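Aminotransferase TlmJ (Streptoalloteichus hindustanus, PDB 5UID) probably acts as a pyridoxal-phosphate-dependent aminotransferase of the DegT/DnrJ/EryC1 family, transferring amino groups in natural-product biosynthesis. Local coordinates at residues 102-107 / 116-121; 172-177 / 196-201; 324-329 / 356-361. One frame throughout, in Å; residues are numbered along the deposited sequence.

Contact 1: residues 102-107 / 116-121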
ATOM      1  N   VAL A 102      22.021   9.377  -8.914  1.00 32.72           N
ATOM      2  CA  VAL A 102      23.360   9.301  -9.490  1.00 33.04           C
ATOM      3  C   VAL A 102      23.805   7.847  -9.425  1.00 32.10           C
ATOM      4  O   VAL A 102      24.137   7.336  -8.348  1.00 30.08           O
ATOM      5  CB  VAL A 102      24.348  10.222  -8.764  1.00 33.41           C
ATOM      6  CG1 VAL A 102      25.743  10.074  -9.356  1.00 41.55           C
ATOM      7  CG2 VAL A 102      23.879  11.667  -8.852  1.00 32.63           C
ATOM      8  N   PHE A 103      23.821   7.179 -10.575  1.00 32.91           N
ATOM      9  CA  PHE A 103      24.083   5.748 -10.612  1.00 30.63           C
ATOM     10  C   PHE A 103      25.578   5.456 -10.587  1.00 31.65           C
ATOM     11  O   PHE A 103      26.372   6.126 -11.255  1.00 36.20           O
ATOM     12  CB  PHE A 103      23.447   5.123 -11.854  1.00 33.35           C
ATOM     13  CG  PHE A 103      21.949   5.248 -11.892  1.00 31.94           C
ATOM     14  CD1 PHE A 103      21.164   4.555 -10.987  1.00 30.93           C
ATOM     15  CD2 PHE A 103      21.330   6.055 -12.832  1.00 34.69           C
ATOM     16  CE1 PHE A 103      19.785   4.668 -11.015  1.00 30.59           C
ATOM     17  CE2 PHE A 103      19.952   6.172 -12.869  1.00 30.09           C
ATOM     18  CZ  PHE A 103      19.180   5.479 -11.958  1.00 29.78           C
ATOM     19  N   CYS A 104      25.958   4.448  -9.807  1.00 25.60           N
ATOM     20  CA  CYS A 104      27.334   3.982  -9.744  1.00 32.28           C
ATOM     21  C   CYS A 104      27.431   2.573 -10.315  1.00 27.13           C
ATOM     22  O   CYS A 104      26.432   1.862 -10.461  1.00 34.39           O
ATOM     23  CB  CYS A 104      27.871   4.013  -8.307  1.00 34.87           C
ATOM     24  SG  CYS A 104      27.218   2.730  -7.212  1.00 35.66           S
ATOM     25  N   ASP A 105      28.657   2.177 -10.642  1.00 26.16           N
ATOM     26  CA  ASP A 105      28.910   0.898 -11.283  1.00 30.45           C
ATOM     27  C   ASP A 105      28.860  -0.235 -10.257  1.00 32.75           C
ATOM     28  O   ASP A 105      28.710  -0.018  -9.051  1.00 33.06           O
ATOM     29  CB  ASP A 105      30.255   0.930 -12.003  1.00 32.24           C
ATOM     30  CG  ASP A 105      30.248   0.115 -13.278  1.00 38.73           C
ATOM     31  OD1 ASP A 105      29.320  -0.705 -13.449  1.00 39.21           O
ATOM     32  OD2 ASP A 105      31.165   0.294 -14.106  1.00 37.61           O
ATOM     33  N   VAL A 106      28.987  -1.471 -10.748  1.00 28.79           N
ATOM     34  CA  VAL A 106      28.965  -2.663  -9.910  1.00 33.70           C
ATOM     35  C   VAL A 106      30.057  -3.620 -10.368  1.00 34.57           C
ATOM     36  O   VAL A 106      30.544  -3.558 -11.499  1.00 32.62           O
ATOM     37  CB  VAL A 106      27.598  -3.392  -9.936  1.00 36.61           C
ATOM     38  CG1 VAL A 106      26.483  -2.485  -9.430  1.00 28.56           C
ATOM     39  CG2 VAL A 106      27.294  -3.904 -11.340  1.00 36.73           C
ATOM     40  N   ASP A 107      30.440  -4.509  -9.463  1.00 33.49           N
ATOM     41  CA  ASP A 107      31.282  -5.647  -9.809  1.00 28.49           C
ATOM     42  C   ASP A 107      30.475  -6.596 -10.687  1.00 30.55           C
ATOM     43  O   ASP A 107      29.427  -7.085 -10.247  1.00 36.58           O
ATOM     44  CB  ASP A 107      31.749  -6.344  -8.528  1.00 36.19           C
ATOM     45  CG  ASP A 107      32.767  -7.446  -8.778  1.00 41.18           C
ATOM     46  OD1 ASP A 107      32.736  -8.093  -9.847  1.00 44.25           O
ATOM     47  OD2 ASP A 107      33.601  -7.677  -7.880  1.00 46.71           O
ATOM     48  N   ASP A 116      34.616   1.650  -3.649  1.00 33.45           N
ATOM     49  CA  ASP A 116      35.245   2.530  -4.630  1.00 39.52           C
ATOM     50  C   ASP A 116      34.248   2.995  -5.685  1.00 41.42           C
ATOM     51  O   ASP A 116      34.320   4.137  -6.153  1.00 41.34           O
ATOM     52  CB  ASP A 116      36.429   1.820  -5.289  1.00 39.64           C
ATOM     53  CG  ASP A 116      37.621   1.686  -4.362  1.00 47.01           C
ATOM     54  OD1 ASP A 116      37.777   2.547  -3.471  1.00 51.56           O
ATOM     55  OD2 ASP A 116      38.400   0.723  -4.521  1.00 51.15           O
ATOM     56  N   HIS A 117      33.311   2.124  -6.070  1.00 37.93           N
ATOM     57  CA  HIS A 117      32.283   2.517  -7.031  1.00 39.52           C
ATOM     58  C   HIS A 117      31.384   3.609  -6.466  1.00 38.86           C
ATOM     59  O   HIS A 117      31.044   4.568  -7.170  1.00 32.56           O
ATOM     60  CB  HIS A 117      31.455   1.298  -7.441  1.00 28.27           C
ATOM     61  CG  HIS A 117      32.165   0.373  -8.379  1.00 35.23           C
ATOM     62  ND1 HIS A 117      31.951  -0.988  -8.390  1.00 35.55           N
ATOM     63  CD2 HIS A 117      33.084   0.618  -9.342  1.00 35.61           C
ATOM     64  CE1 HIS A 117      32.712  -1.544  -9.317  1.00 32.37           C
ATOM     65  NE2 HIS A 117      33.407  -0.591  -9.912  1.00 33.01           N
ATOM     66  N   VAL A 118      30.986   3.479  -5.200  1.00 40.76           N
ATOM     67  CA  VAL A 118      30.155   4.502  -4.575  1.00 35.74           C
ATOM     68  C   VAL A 118      30.935   5.802  -4.425  1.00 34.22           C
ATOM     69  O   VAL A 118      30.415   6.889  -4.707  1.00 32.73           O
ATOM     70  CB  VAL A 118      29.620   4.002  -3.219  1.00 29.09           C
ATOM     71  CG1 VAL A 118      28.708   5.046  -2.587  1.00 28.16           C
ATOM     72  CG2 VAL A 118      28.889   2.682  -3.392  1.00 30.15           C
ATOM     73  N   ALA A 119      32.196   5.711  -3.992  1.00 39.68           N
ATOM     74  CA  ALA A 119      32.995   6.910  -3.756  1.00 45.59           C
ATOM     75  C   ALA A 119      33.186   7.727  -5.027  1.00 46.28           C
ATOM     76  O   ALA A 119      33.243   8.961  -4.966  1.00 48.08           O
ATOM     77  CB  ALA A 119      34.353   6.529  -3.167  1.00 36.77           C
ATOM     78  N   GLU A 120      33.279   7.066  -6.183  1.00 44.77           N
ATOM     79  CA  GLU A 120      33.497   7.783  -7.434  1.00 48.56           C
ATOM     80  C   GLU A 120      32.308   8.654  -7.819  1.00 38.77           C
ATOM     81  O   GLU A 120      32.465   9.567  -8.637  1.00 41.83           O
ATOM     82  CB  GLU A 120      33.807   6.793  -8.559  1.00 60.61           C
ATOM     83  CG  GLU A 120      34.438   7.429  -9.789  1.00 76.06           C
ATOM     84  CD  GLU A 120      34.538   6.470 -10.957  1.00 87.98           C
ATOM     85  OE1 GLU A 120      34.084   5.313 -10.820  1.00 89.58           O
ATOM     86  OE2 GLU A 120      35.069   6.874 -12.014  1.00 92.74           O
ATOM     87  N   LYS A 121      31.133   8.403  -7.249  1.00 36.60           N
ATOM     88  CA  LYS A 121      29.946   9.195  -7.534  1.00 35.21           C
ATOM     89  C   LYS A 121      29.563  10.126  -6.394  1.00 36.70           C
ATOM     90  O   LYS A 121      28.599  10.885  -6.531  1.00 36.06           O
ATOM     91  CB  LYS A 121      28.767   8.276  -7.873  1.00 29.65           C
ATOM     92  CG  LYS A 121      29.012   7.374  -9.073  1.00 34.57           C
ATOM     93  CD  LYS A 121      29.255   8.184 -10.336  1.00 35.50           C
ATOM     94  CE  LYS A 121      29.537   7.283 -11.526  1.00 32.23           C
ATOM     95  NZ  LYS A 121      29.815   8.072 -12.758  1.00 38.45           N
TER
HETATM   96  O   HOH W   1      30.710   4.101 -10.085  1.00 28.54           O
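The imidazole of H117 lies against the backbone that leaves strand 100-104, and one of its faces takes D105 C, 3.6 Å above the ring plane and shifted toward the rim, together with V106 N. D105 CB sits over the ring as well, 4.0 Å from its centroid and 15° off the normal, a CH-pi contact. D107 N approaches the same ring obliquely, and H117 CE1 comes to 3.5 Å from V106 C, so the imidazole follows the chain from D105 to the start of D107. With CG anti to its own carbonyl carbon (chi1 -75°), H117 swings its ring off the helix and along this loop.

The carboxylate of D105 takes no hydrogen bond from the imidazole. Its OD1 accepts V106 N and A348 N, and OD2 accepts G347 N, which ties the aspartate to the start of helix 346-354. No direct hydrogen bond joins the two segments; a water does the work, accepting from D105 N at 2.9 Å and donating to H117 O at 3.0 Å.

Toward the strand the contact is made by the methylenes of K121, set against the side chains of C104 and V102 and the F103 carbonyl. C104 CB rests 3.6 Å from K121 CG, while SG faces V118 CG2 at a looser distance. The lysine bends at chi2 (-61°) and then runs extended, which carries its CE to 3.4 Å from F103 O; nearer its root, K121 CB meets CG1 of V102.

This is a strand-loop-helix connection at the edge of the large mixed sheet, where helix 115-119 packs beside strand 100-104. That strand is hydrogen-bonded to strand 79-83 through V102 and C104, K121 also touches V81 there, and F103, pointing away from 116-121, packs on L333 and H334.

Contact 2: residues 172-177 / 196-201; sequences CGTLGD and MLCFRD
R200 reaches across the loop 172-177 with its guanidinium close to three backbone carbonyls. L175 O stands 3.8 Å above one face, offset toward the rim, while the carbonyl oxygens of T174 and G176 approach obliquely. Bends at chi2 (127°) and chi3 bring the chain back over the loop, with R200 CD 3.1 Å from G176 O. None of these approaches is a hydrogen bond, and the side chain is poorly ordered and touches a crystal neighbour, so its exact pose deserves caution.

The firm link is in the backbone: R200 N donates to D177 O at 2.9 Å, with an angle of 169° at the hydrogen. F199 CA adds a CA-H...O contact to that same oxygen, and a water donates to it while accepting from D201 N, the N-cap residue of helix 202-212. A second water donates to G173 O at 3.0 Å and only weakly to C198 O. T174 CG2 faces C198 SG loosely at 4.4 Å.

The D177 side chain leaves the backbone pointing away from 196-201, and its OD2 accepts L155 N. E157 takes the N-H groups of G173 and G176, which helps to hold the loop's shape. This loop-to-strand join borders the central sheet of the large domain of fold-type I PLP enzymes. It rests on backbone polar groups and water; the carbonyls and D177 would probably offset the nearness of like-charged R170 to R200, whose mobile side chain carries little weight.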
ATOM      1  N   CYS A 172      21.945  -7.740   7.672  1.00 31.28           N
ATOM      2  CA  CYS A 172      21.868  -6.738   6.619  1.00 34.43           C
ATOM      3  C   CYS A 172      20.637  -5.867   6.828  1.00 26.80           C
ATOM      4  O   CYS A 172      19.573  -6.352   7.220  1.00 29.59           O
ATOM      5  CB  CYS A 172      21.820  -7.406   5.244  1.00 34.49           C
ATOM      6  SG  CYS A 172      23.341  -8.283   4.786  1.00 36.46           S
ATOM      7  N   GLY A 173      20.791  -4.570   6.574  1.00 28.08           N
ATOM      8  CA  GLY A 173      19.763  -3.603   6.891  1.00 31.46           C
ATOM      9  C   GLY A 173      19.930  -2.917   8.229  1.00 29.06           C
ATOM     10  O   GLY A 173      19.133  -2.029   8.556  1.00 31.05           O
ATOM     11  N   THR A 174      20.937  -3.302   9.013  1.00 23.25           N
ATOM     12  CA  THR A 174      21.214  -2.682  10.298  1.00 23.96           C
ATOM     13  C   THR A 174      22.589  -2.032  10.360  1.00 29.41           C
ATOM     14  O   THR A 174      22.981  -1.546  11.429  1.00 31.97           O
ATOM     15  CB  THR A 174      21.094  -3.716  11.428  1.00 32.10           C
ATOM     16  OG1 THR A 174      22.101  -4.722  11.264  1.00 29.06           O
ATOM     17  CG2 THR A 174      19.717  -4.373  11.411  1.00 28.21           C
ATOM     18  N   LEU A 175      23.338  -2.018   9.259  1.00 27.11           N
ATOM     19  CA  LEU A 175      24.665  -1.412   9.258  1.00 30.57           C
ATOM     20  C   LEU A 175      24.639   0.050   8.841  1.00 29.73           C
ATOM     21  O   LEU A 175      25.505   0.822   9.266  1.00 32.09           O
ATOM     22  CB  LEU A 175      25.606  -2.191   8.333  1.00 34.14           C
ATOM     23  CG  LEU A 175      26.288  -3.442   8.893  1.00 42.80           C
ATOM     24  CD1 LEU A 175      25.293  -4.567   9.143  1.00 43.00           C
ATOM     25  CD2 LEU A 175      27.393  -3.899   7.953  1.00 49.38           C
ATOM     26  N   GLY A 176      23.676   0.445   8.019  1.00 35.61           N
ATOM     27  CA  GLY A 176      23.509   1.826   7.623  1.00 33.79           C
ATOM     28  C   GLY A 176      22.598   2.572   8.573  1.00 33.10           C
ATOM     29  O   GLY A 176      22.386   2.173   9.721  1.00 34.04           O
ATOM     30  N   ASP A 177      22.042   3.673   8.077  1.00 34.45           N
ATOM     31  CA  ASP A 177      21.135   4.488   8.872  1.00 30.69           C
ATOM     32  C   ASP A 177      19.691   4.011   8.772  1.00 32.70           C
ATOM     33  O   ASP A 177      18.950   4.072   9.760  1.00 31.16           O
ATOM     34  CB  ASP A 177      21.240   5.951   8.440  1.00 34.28           C
ATOM     35  CG  ASP A 177      22.613   6.536   8.711  1.00 38.53           C
ATOM     36  OD1 ASP A 177      22.902   6.867   9.880  1.00 43.12           O
ATOM     37  OD2 ASP A 177      23.412   6.642   7.759  1.00 43.26           O
HETATM   38  N   MSE A 196       8.913  -3.267   5.752  1.00 25.17           N
HETATM   39  CA  MSE A 196       9.436  -3.006   7.081  1.00 26.89           C
HETATM   40  C   MSE A 196      10.559  -1.985   7.009  1.00 27.01           C
HETATM   41  O   MSE A 196      11.386  -2.019   6.100  1.00 26.47           O
HETATM   42  CB  MSE A 196       9.931  -4.298   7.730  1.00 27.20           C
HETATM   43  CG  MSE A 196      10.261  -4.159   9.207  1.00 32.33           C
HETATM   44 SE   MSE A 196       8.687  -4.125  10.366  0.69 38.64          SE
HETATM   45  CE  MSE A 196       8.185  -6.002  10.222  1.00 40.27           C
ATOM     46  N   LEU A 197      10.576  -1.068   7.970  1.00 28.29           N
ATOM     47  CA  LEU A 197      11.626  -0.069   8.091  1.00 33.67           C
ATOM     48  C   LEU A 197      12.393  -0.287   9.387  1.00 32.59           C
ATOM     49  O   LEU A 197      11.810  -0.664  10.406  1.00 31.36           O
ATOM     50  CB  LEU A 197      11.046   1.346   8.066  1.00 29.12           C
ATOM     51  CG  LEU A 197      10.598   1.882   6.710  1.00 29.13           C
ATOM     52  CD1 LEU A 197       9.790   3.150   6.895  1.00 33.98           C
ATOM     53  CD2 LEU A 197      11.811   2.142   5.832  1.00 19.00           C
ATOM     54  N   CYS A 198      13.703  -0.055   9.341  1.00 28.89           N
ATOM     55  CA  CYS A 198      14.538  -0.078  10.533  1.00 33.01           C
ATOM     56  C   CYS A 198      15.417   1.163  10.535  1.00 33.55           C
ATOM     57  O   CYS A 198      16.141   1.416   9.567  1.00 27.90           O
ATOM     58  CB  CYS A 198      15.402  -1.342  10.597  1.00 26.72           C
ATOM     59  SG  CYS A 198      16.425  -1.457  12.086  1.00 39.50           S
ATOM     60  N   PHE A 199      15.350   1.929  11.618  1.00 35.09           N
ATOM     61  CA  PHE A 199      16.091   3.174  11.745  1.00 32.38           C
ATOM     62  C   PHE A 199      17.128   3.052  12.849  1.00 34.42           C
ATOM     63  O   PHE A 199      16.842   2.522  13.927  1.00 47.07           O
ATOM     64  CB  PHE A 199      15.153   4.347  12.048  1.00 36.49           C
ATOM     65  CG  PHE A 199      14.171   4.632  10.954  1.00 33.53           C
ATOM     66  CD1 PHE A 199      12.947   3.989  10.920  1.00 31.34           C
ATOM     67  CD2 PHE A 199      14.473   5.546   9.957  1.00 35.28           C
ATOM     68  CE1 PHE A 199      12.041   4.250   9.911  1.00 32.00           C
ATOM     69  CE2 PHE A 199      13.571   5.812   8.946  1.00 32.32           C
ATOM     70  CZ  PHE A 199      12.354   5.163   8.922  1.00 34.91           C
ATOM     71  N   ARG A 200      18.336   3.539  12.572  1.00 40.16           N
ATOM     72  CA  ARG A 200      19.338   3.637  13.627  1.00 39.90           C
ATOM     73  C   ARG A 200      18.924   4.668  14.668  1.00 39.90           C
ATOM     74  O   ARG A 200      19.171   4.488  15.866  1.00 41.65           O
ATOM     75  CB  ARG A 200      20.695   3.987  13.022  1.00 42.53           C
ATOM     76  CG  ARG A 200      21.883   3.376  13.746  1.00 56.54           C
ATOM     77  CD  ARG A 200      22.764   2.626  12.763  1.00 65.76           C
ATOM     78  NE  ARG A 200      24.131   3.134  12.730  1.00 77.99           N
ATOM     79  CZ  ARG A 200      25.211   2.371  12.858  1.00 85.69           C
ATOM     80  NH1 ARG A 200      25.083   1.062  13.015  1.00 86.84           N
ATOM     81  NH2 ARG A 200      26.421   2.916  12.820  1.00 91.31           N
ATOM     82  N   ASP A 201      18.277   5.746  14.227  1.00 39.17           N
ATOM     83  CA  ASP A 201      17.811   6.794  15.125  1.00 41.15           C
ATOM     84  C   ASP A 201      16.380   6.498  15.552  1.00 45.56           C
ATOM     85  O   ASP A 201      15.486   6.465  14.696  1.00 42.99           O
ATOM     86  CB  ASP A 201      17.881   8.147  14.436  1.00 48.47           C
ATOM     87  CG  ASP A 201      17.420   9.289  15.325  1.00 50.25           C
ATOM     88  OD1 ASP A 201      17.305   9.097  16.554  1.00 52.93           O
ATOM     89  OD2 ASP A 201      17.171  10.387  14.786  1.00 51.63           O
TER
HETATM   90  O   HOH W   2      19.332   0.508  10.142  1.00 39.29           O
HETATM   91  O   HOH W   3      18.121   6.238  11.335  1.00 27.30           O

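Contact 3: residues 324-329 / 356-361. With SO4 (sulfate ion), chain E.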
ATOM      1  N   VAL A 324      11.480 -24.099 -18.166  1.00 31.44           N
ATOM      2  CA  VAL A 324      12.322 -23.549 -17.106  1.00 31.07           C
ATOM      3  C   VAL A 324      12.330 -22.036 -17.275  1.00 33.87           C
ATOM      4  O   VAL A 324      12.992 -21.507 -18.174  1.00 33.56           O
ATOM      5  CB  VAL A 324      13.742 -24.127 -17.134  1.00 29.39           C
ATOM      6  CG1 VAL A 324      14.629 -23.411 -16.123  1.00 27.76           C
ATOM      7  CG2 VAL A 324      13.711 -25.624 -16.857  1.00 34.14           C
ATOM      8  N   TYR A 325      11.613 -21.328 -16.412  0.53 34.78           N
ATOM      9  CA  TYR A 325      11.585 -19.878 -16.492  0.53 34.20           C
ATOM     10  C   TYR A 325      12.886 -19.292 -15.958  0.53 31.52           C
ATOM     11  O   TYR A 325      13.438 -19.768 -14.961  0.53 30.54           O
ATOM     12  CB  TYR A 325      10.393 -19.320 -15.717  0.53 36.10           C
ATOM     13  CG  TYR A 325      10.077 -17.885 -16.058  0.53 35.83           C
ATOM     14  CD1 TYR A 325       9.410 -17.563 -17.232  0.53 38.33           C
ATOM     15  CD2 TYR A 325      10.453 -16.853 -15.213  0.53 30.60           C
ATOM     16  CE1 TYR A 325       9.118 -16.249 -17.549  0.53 37.49           C
ATOM     17  CE2 TYR A 325      10.170 -15.538 -15.519  0.53 29.52           C
ATOM     18  CZ  TYR A 325       9.503 -15.239 -16.686  0.53 31.80           C
ATOM     19  OH  TYR A 325       9.220 -13.927 -16.989  0.53 32.98           O
ATOM     20  N   THR A 326      13.387 -18.271 -16.649  1.00 27.37           N
ATOM     21  CA  THR A 326      14.566 -17.523 -16.225  1.00 30.53           C
ATOM     22  C   THR A 326      14.289 -16.045 -16.451  1.00 32.65           C
ATOM     23  O   THR A 326      13.376 -15.676 -17.193  1.00 29.07           O
ATOM     24  CB  THR A 326      15.850 -17.918 -16.975  1.00 34.90           C
ATOM     25  OG1 THR A 326      15.659 -17.768 -18.386  1.00 36.21           O
ATOM     26  CG2 THR A 326      16.266 -19.345 -16.651  1.00 37.16           C
ATOM     27  N   THR A 327      15.089 -15.198 -15.809  1.00 27.27           N
ATOM     28  CA  THR A 327      14.951 -13.755 -15.959  1.00 37.07           C
ATOM     29  C   THR A 327      16.258 -13.100 -15.533  1.00 30.71           C
ATOM     30  O   THR A 327      17.212 -13.771 -15.132  1.00 32.22           O
ATOM     31  CB  THR A 327      13.773 -13.214 -15.143  1.00 35.86           C
ATOM     32  OG1 THR A 327      13.581 -11.826 -15.444  1.00 35.84           O
ATOM     33  CG2 THR A 327      14.039 -13.366 -13.650  1.00 31.27           C
ATOM     34  N   PHE A 328      16.294 -11.772 -15.627  1.00 30.79           N
ATOM     35  CA  PHE A 328      17.424 -10.992 -15.140  1.00 32.49           C
ATOM     36  C   PHE A 328      16.931  -9.898 -14.208  1.00 28.14           C
ATOM     37  O   PHE A 328      15.970  -9.189 -14.524  1.00 35.02           O
ATOM     38  CB  PHE A 328      18.227 -10.368 -16.285  1.00 28.33           C
ATOM     39  CG  PHE A 328      19.270  -9.390 -15.818  1.00 35.21           C
ATOM     40  CD1 PHE A 328      20.457  -9.837 -15.261  1.00 35.86           C
ATOM     41  CD2 PHE A 328      19.054  -8.023 -15.919  1.00 34.97           C
ATOM     42  CE1 PHE A 328      21.416  -8.941 -14.821  1.00 37.82           C
ATOM     43  CE2 PHE A 328      20.006  -7.122 -15.480  1.00 32.65           C
ATOM     44  CZ  PHE A 328      21.189  -7.582 -14.931  1.00 35.15           C
ATOM     45  N   ARG A 329      17.592  -9.774 -13.060  1.00 30.78           N
ATOM     46  CA  ARG A 329      17.437  -8.655 -12.142  1.00 30.25           C
ATOM     47  C   ARG A 329      18.827  -8.146 -11.796  1.00 31.85           C
ATOM     48  O   ARG A 329      19.763  -8.941 -11.675  1.00 37.61           O
ATOM     49  CB  ARG A 329      16.702  -9.071 -10.858  1.00 38.17           C
ATOM     50  CG  ARG A 329      15.306  -9.630 -11.065  1.00 40.08           C
ATOM     51  CD  ARG A 329      14.319  -8.541 -11.440  1.00 38.12           C
ATOM     52  NE  ARG A 329      12.946  -9.034 -11.413  1.00 35.22           N
ATOM     53  CZ  ARG A 329      12.347  -9.619 -12.443  1.00 34.16           C
ATOM     54  NH1 ARG A 329      11.094 -10.041 -12.332  1.00 34.96           N
ATOM     55  NH2 ARG A 329      13.002  -9.782 -13.585  1.00 28.07           N
ATOM     56  N   LEU A 356      22.189 -14.403 -16.084  1.00 29.46           N
ATOM     57  CA  LEU A 356      20.876 -15.027 -16.133  1.00 23.64           C
ATOM     58  C   LEU A 356      20.593 -15.637 -14.769  1.00 29.18           C
ATOM     59  O   LEU A 356      21.457 -16.308 -14.196  1.00 32.63           O
ATOM     60  CB  LEU A 356      20.804 -16.101 -17.224  1.00 28.52           C
ATOM     61  CG  LEU A 356      19.408 -16.646 -17.537  1.00 31.24           C
ATOM     62  CD1 LEU A 356      18.550 -15.562 -18.171  1.00 33.42           C
ATOM     63  CD2 LEU A 356      19.484 -17.872 -18.435  1.00 31.65           C
ATOM     64  N   CYS A 357      19.394 -15.395 -14.249  1.00 27.74           N
ATOM     65  CA  CYS A 357      18.993 -15.880 -12.936  1.00 26.17           C
ATOM     66  C   CYS A 357      18.164 -17.150 -13.085  1.00 27.58           C
ATOM     67  O   CYS A 357      17.163 -17.163 -13.809  1.00 32.72           O
ATOM     68  CB  CYS A 357      18.199 -14.810 -12.187  1.00 31.92           C
ATOM     69  SG  CYS A 357      19.102 -13.259 -11.962  1.00 36.10           S
ATOM     70  N   LEU A 358      18.582 -18.211 -12.395  1.00 25.89           N
ATOM     71  CA  LEU A 358      17.937 -19.513 -12.441  1.00 28.82           C
ATOM     72  C   LEU A 358      16.938 -19.658 -11.302  1.00 28.00           C
ATOM     73  O   LEU A 358      17.051 -18.982 -10.275  1.00 25.59           O
ATOM     74  CB  LEU A 358      18.987 -20.620 -12.356  1.00 29.79           C
ATOM     75  CG  LEU A 358      20.134 -20.586 -13.366  1.00 26.87           C
ATOM     76  CD1 LEU A 358      21.010 -21.816 -13.192  1.00 21.91           C
ATOM     77  CD2 LEU A 358      19.614 -20.484 -14.792  1.00 24.90           C
ATOM     78  N   PRO A 359      15.942 -20.531 -11.459  1.00 32.48           N
ATOM     79  CA  PRO A 359      14.958 -20.739 -10.386  1.00 34.41           C
ATOM     80  C   PRO A 359      15.621 -21.072  -9.057  1.00 27.77           C
ATOM     81  O   PRO A 359      16.469 -21.961  -8.966  1.00 28.12           O
ATOM     82  CB  PRO A 359      14.123 -21.914 -10.906  1.00 39.40           C
ATOM     83  CG  PRO A 359      14.224 -21.813 -12.386  1.00 39.36           C
ATOM     84  CD  PRO A 359      15.614 -21.316 -12.664  1.00 35.52           C
ATOM     85  N   LEU A 360      15.225 -20.342  -8.013  1.00 31.80           N
ATOM     86  CA  LEU A 360      15.767 -20.567  -6.673  1.00 26.17           C
ATOM     87  C   LEU A 360      14.702 -20.145  -5.665  1.00 26.68           C
ATOM     88  O   LEU A 360      14.494 -18.948  -5.446  1.00 27.81           O
ATOM     89  CB  LEU A 360      17.064 -19.800  -6.469  1.00 24.98           C
ATOM     90  CG  LEU A 360      17.692 -19.927  -5.079  1.00 24.20           C
ATOM     91  CD1 LEU A 360      18.026 -21.379  -4.772  1.00 23.81           C
ATOM     92  CD2 LEU A 360      18.929 -19.047  -4.966  1.00 23.87           C
ATOM     93  N   HIS A 361      14.042 -21.130  -5.058  1.00 29.45           N
ATOM     94  CA  HIS A 361      13.055 -20.892  -4.013  1.00 30.01           C
ATOM     95  C   HIS A 361      12.783 -22.214  -3.312  1.00 32.91           C
ATOM     96  O   HIS A 361      13.065 -23.288  -3.851  1.00 32.35           O
ATOM     97  CB  HIS A 361      11.760 -20.290  -4.572  1.00 22.85           C
ATOM     98  CG  HIS A 361      11.155 -21.085  -5.686  1.00 28.73           C
ATOM     99  ND1 HIS A 361      10.390 -22.210  -5.467  1.00 31.35           N
ATOM    100  CD2 HIS A 361      11.208 -20.922  -7.029  1.00 27.80           C
ATOM    101  CE1 HIS A 361       9.992 -22.702  -6.628  1.00 30.79           C
ATOM    102  NE2 HIS A 361      10.479 -21.941  -7.591  1.00 31.74           N
TER
HETATM  103  S   SO4 E 401      10.094 -10.946 -15.723  1.00 74.60           S
HETATM  104  O1  SO4 E 401      10.815 -12.147 -16.133  1.00 79.09           O
HETATM  105  O2  SO4 E 401      11.030  -9.832 -15.595  1.00 72.26           O
HETATM  106  O3  SO4 E 401       9.443 -11.189 -14.438  1.00 73.30           O
HETATM  107  O4  SO4 E 401       9.087 -10.621 -16.729  1.00 75.66           O
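Backbone hydrogen bonds come first: T327 and C357 form a single antiparallel bridge, a hydrogen-bonded pair. C357 N donates to T327 O at 2.9 Å, nearly in line with the carbonyl bond, whereas the return bond from T327 N to C357 O is weak at 3.5 Å.

Van der Waals contacts flank this bridge. L356 and T326 cross at about a right angle, with L356 CD1 3.6 Å from T326 OG1, and T326 CG2 meets CD2 of L358. P359 sets its CG against Y325 O at 3.4 Å; its ring and the V324 side chain make an apolar contact, crossing at about a right angle with V324 CG1 nearest. C357 SG lies beside the backbone N of R329.

Polar side chains gather on a sulfate, probably from the crystallisation liquor. T327 OG1, placed anti to the backbone N (chi1 -173°), donates to sulfate O1; Y325 OH reaches the same oxygen in one of its two conformers, a tentative contact. R329 meets the ion at its guanidinium edge: NH1 donates to sulfate O3 at 2.9 Å and NH2 to sulfate O2 at 2.8 Å. NH2 also donates to F328 O, which lies in the guanidinium plane though the nitrogen stands above the carbonyl plane. With an alanine here, the anion would probably lose its cationic partner and two-nitrogen grip, and F328 O its side-chain donor.

Around the contact, strand 355-358 pairs with strand 303-306, and helix 309-321 covers T326 through A316 and L319. W234 of the second subunit packs on T327 and R329, so this site lies at the dimer interface.

How the contacts relate
The three contacts follow one another along the chain, each closing before the next opens. Contacts 1 and 2 share the seven-stranded mixed sheet: contact 1 is on one of its outermost strands, 100-104, and contact 2 at strand 195-199, next to the other, 55-58, their centres about 21 Å apart. Contact 3 belongs to the separate two-stranded sheet 303-306/355-358; its centre is about 26 Å from that of contact 1 and about 29 Å from that of contact 2, across the chain's centre from the latter. Helix 346-354 connects contacts 1 and 3, receiving D105 at its start and leading into strand 355-358, so the larger sheet and the later part of the chain are tied together.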